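Local coordinates for probable sugar ABC transporter, sugar-binding protein (Streptococcus pneumoniae, PDB 2W7Y) that binds the blood group A trisaccharide as the solute-binding protein of a probable ABC transporter, presumably delivering such host glycans for uptake, at residues 284-288 / 366-371. Sequence-based numbering, arbitrary orientation.
Sequences SGEMS and ATTKIL
Ser284, on the short helix 284-287, presses its small side chain between Thr367, Ile370 and Leu371, at the start of helix 366-379. This is the tight part of the contact, where Ser284 and Leu371 are both buried and a side chain as small as serine suits the close approach. OG of Ser284 is hydrogen-bonded to the carbonyl O of Val281, so its contact with CA of Leu371, at 3.4 Å, is van der Waals. Ile370 fills the middle with its long branch: chi1 of 84° and chi2 of -73° together direct CD1 onto CB of Ser288, 3.7 Å away, and CD1 also meets CB of Ser284. The backbones come closest where CA of Gly285 lies 5.1 Å from CA of Thr367, and CG2 of Thr367 rests on CA of Gly285 at 3.7 Å. Toward the looser, more exposed side, OG of Ser288 and OG1 of Thr367 share a 2.8 Å hydrogen bond; each hydroxyl sits on CB, close to its backbone, and either may be the donor. Beyond it, exposed Ala366 merely brushes Ser288, CB to CB at 4.2 Å. Trp162 of strand 157-164 packs against Ser284 and Ile370, while Leu371 continues onto Phe342 of helix 335-343.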
ATOM      1  N   SER A 284       6.092   9.174  -6.135  1.00 22.69           N
ATOM      2  CA  SER A 284       6.261  10.418  -6.895  1.00 22.60           C
ATOM      3  C   SER A 284       7.637  11.075  -6.807  1.00 22.73           C
ATOM      4  O   SER A 284       8.147  11.566  -7.815  1.00 22.83           O
ATOM      5  CB  SER A 284       5.188  11.423  -6.489  1.00 22.42           C
ATOM      6  OG  SER A 284       3.924  10.989  -6.932  1.00 22.64           O
ATOM      7  N   GLY A 285       8.222  11.091  -5.612  1.00 22.72           N
ATOM      8  CA  GLY A 285       9.549  11.671  -5.398  1.00 23.00           C
ATOM      9  C   GLY A 285      10.663  10.975  -6.160  1.00 23.11           C
ATOM     10  O   GLY A 285      11.627  11.616  -6.590  1.00 23.27           O
ATOM     11  N   GLU A 286      10.532   9.661  -6.316  1.00 23.22           N
ATOM     12  CA  GLU A 286      11.493   8.860  -7.075  1.00 23.48           C
ATOM     13  C   GLU A 286      11.178   8.926  -8.562  1.00 23.50           C
ATOM     14  O   GLU A 286      12.051   8.742  -9.411  1.00 23.50           O
ATOM     15  CB  GLU A 286      11.460   7.399  -6.608  1.00 23.57           C
ATOM     16  CG  GLU A 286      11.977   7.174  -5.195  1.00 23.64           C
ATOM     17  CD  GLU A 286      13.457   7.459  -5.067  1.00 24.20           C
ATOM     18  OE1 GLU A 286      13.827   8.322  -4.238  1.00 24.62           O
ATOM     19  OE2 GLU A 286      14.250   6.827  -5.801  1.00 24.61           O
HETATM   20  N   MSE A 287       9.918   9.213  -8.862  1.00 23.72           N
HETATM   21  CA  MSE A 287       9.418   9.174 -10.224  1.00 23.88           C
HETATM   22  C   MSE A 287       9.649  10.484 -10.982  1.00 23.64           C
HETATM   23  O   MSE A 287       9.932  10.466 -12.183  1.00 23.50           O
HETATM   24  CB  MSE A 287       7.939   8.792 -10.206  1.00 24.14           C
HETATM   25  CG  MSE A 287       7.588   7.669 -11.155  1.00 25.24           C
HETATM   26 SE   MSE A 287       7.864   5.841 -10.514  1.00 29.62          SE
HETATM   27  CE  MSE A 287       9.787   5.760 -10.240  1.00 24.97           C
ATOM     28  N   SER A 288       9.559  11.607 -10.269  1.00 23.54           N
ATOM     29  CA  SER A 288       9.682  12.948 -10.858  1.00 23.33           C
ATOM     30  C   SER A 288      11.054  13.238 -11.473  1.00 23.35           C
ATOM     31  O   SER A 288      11.209  14.199 -12.229  1.00 23.32           O
ATOM     32  CB  SER A 288       9.353  14.020  -9.816  1.00 23.29           C
ATOM     33  OG  SER A 288      10.351  14.086  -8.811  1.00 23.12           O
ATOM     34  N   ALA A 366       8.271  19.560  -8.966  1.00 23.38           N
ATOM     35  CA  ALA A 366       7.849  18.538  -9.920  1.00 23.27           C
ATOM     36  C   ALA A 366       7.226  17.347  -9.199  1.00 23.22           C
ATOM     37  O   ALA A 366       6.250  16.774  -9.676  1.00 23.27           O
ATOM     38  CB  ALA A 366       9.025  18.091 -10.781  1.00 23.14           C
ATOM     39  N   THR A 367       7.796  16.995  -8.048  1.00 23.22           N
ATOM     40  CA  THR A 367       7.297  15.911  -7.203  1.00 23.12           C
ATOM     41  C   THR A 367       5.851  16.147  -6.762  1.00 23.04           C
ATOM     42  O   THR A 367       5.002  15.262  -6.889  1.00 23.02           O
ATOM     43  CB  THR A 367       8.213  15.698  -5.973  1.00 23.09           C
ATOM     44  OG1 THR A 367       9.472  15.169  -6.409  1.00 23.22           O
ATOM     45  CG2 THR A 367       7.579  14.734  -4.968  1.00 22.83           C
ATOM     46  N   THR A 368       5.587  17.345  -6.251  1.00 23.03           N
ATOM     47  CA  THR A 368       4.260  17.738  -5.778  1.00 23.04           C
ATOM     48  C   THR A 368       3.239  17.813  -6.926  1.00 23.06           C
ATOM     49  O   THR A 368       2.059  17.533  -6.723  1.00 23.16           O
ATOM     50  CB  THR A 368       4.339  19.078  -4.998  1.00 23.15           C
ATOM     51  OG1 THR A 368       5.395  18.999  -4.030  1.00 22.79           O
ATOM     52  CG2 THR A 368       3.031  19.388  -4.283  1.00 23.17           C
ATOM     53  N   LYS A 369       3.706  18.163  -8.125  1.00 23.06           N
ATOM     54  CA  LYS A 369       2.863  18.213  -9.325  1.00 23.08           C
ATOM     55  C   LYS A 369       2.289  16.855  -9.739  1.00 22.96           C
ATOM     56  O   LYS A 369       1.072  16.713  -9.837  1.00 22.73           O
ATOM     57  CB  LYS A 369       3.612  18.847 -10.506  1.00 23.23           C
ATOM     58  CG  LYS A 369       3.618  20.372 -10.501  1.00 23.46           C
ATOM     59  CD  LYS A 369       4.535  20.936 -11.593  1.00 24.35           C
ATOM     60  CE  LYS A 369       3.918  20.814 -12.986  1.00 24.38           C
ATOM     61  NZ  LYS A 369       4.876  21.245 -14.039  1.00 24.36           N
ATOM     62  N   ILE A 370       3.150  15.863  -9.988  1.00 23.03           N
ATOM     63  CA  ILE A 370       2.658  14.532 -10.382  1.00 23.13           C
ATOM     64  C   ILE A 370       2.037  13.775  -9.215  1.00 22.89           C
ATOM     65  O   ILE A 370       1.232  12.880  -9.429  1.00 22.97           O
ATOM     66  CB  ILE A 370       3.696  13.625 -11.162  1.00 23.22           C
ATOM     67  CG1 ILE A 370       4.653  12.863 -10.225  1.00 23.40           C
ATOM     68  CG2 ILE A 370       4.377  14.376 -12.302  1.00 23.71           C
ATOM     69  CD1 ILE A 370       5.708  13.679  -9.552  1.00 23.14           C
ATOM     70  N   LEU A 371       2.407  14.144  -7.988  1.00 22.97           N
ATOM     71  CA  LEU A 371       1.771  13.601  -6.788  1.00 22.98           C
ATOM     72  C   LEU A 371       0.289  13.951  -6.790  1.00 22.94           C
ATOM     73  O   LEU A 371      -0.561  13.071  -6.650  1.00 23.21           O
ATOM     74  CB  LEU A 371       2.417  14.168  -5.523  1.00 23.01           C
ATOM     75  CG  LEU A 371       2.585  13.327  -4.250  1.00 22.95           C
ATOM     76  CD1 LEU A 371       2.738  14.264  -3.065  1.00 22.79           C
ATOM     77  CD2 LEU A 371       1.486  12.313  -3.996  1.00 23.25           C
TER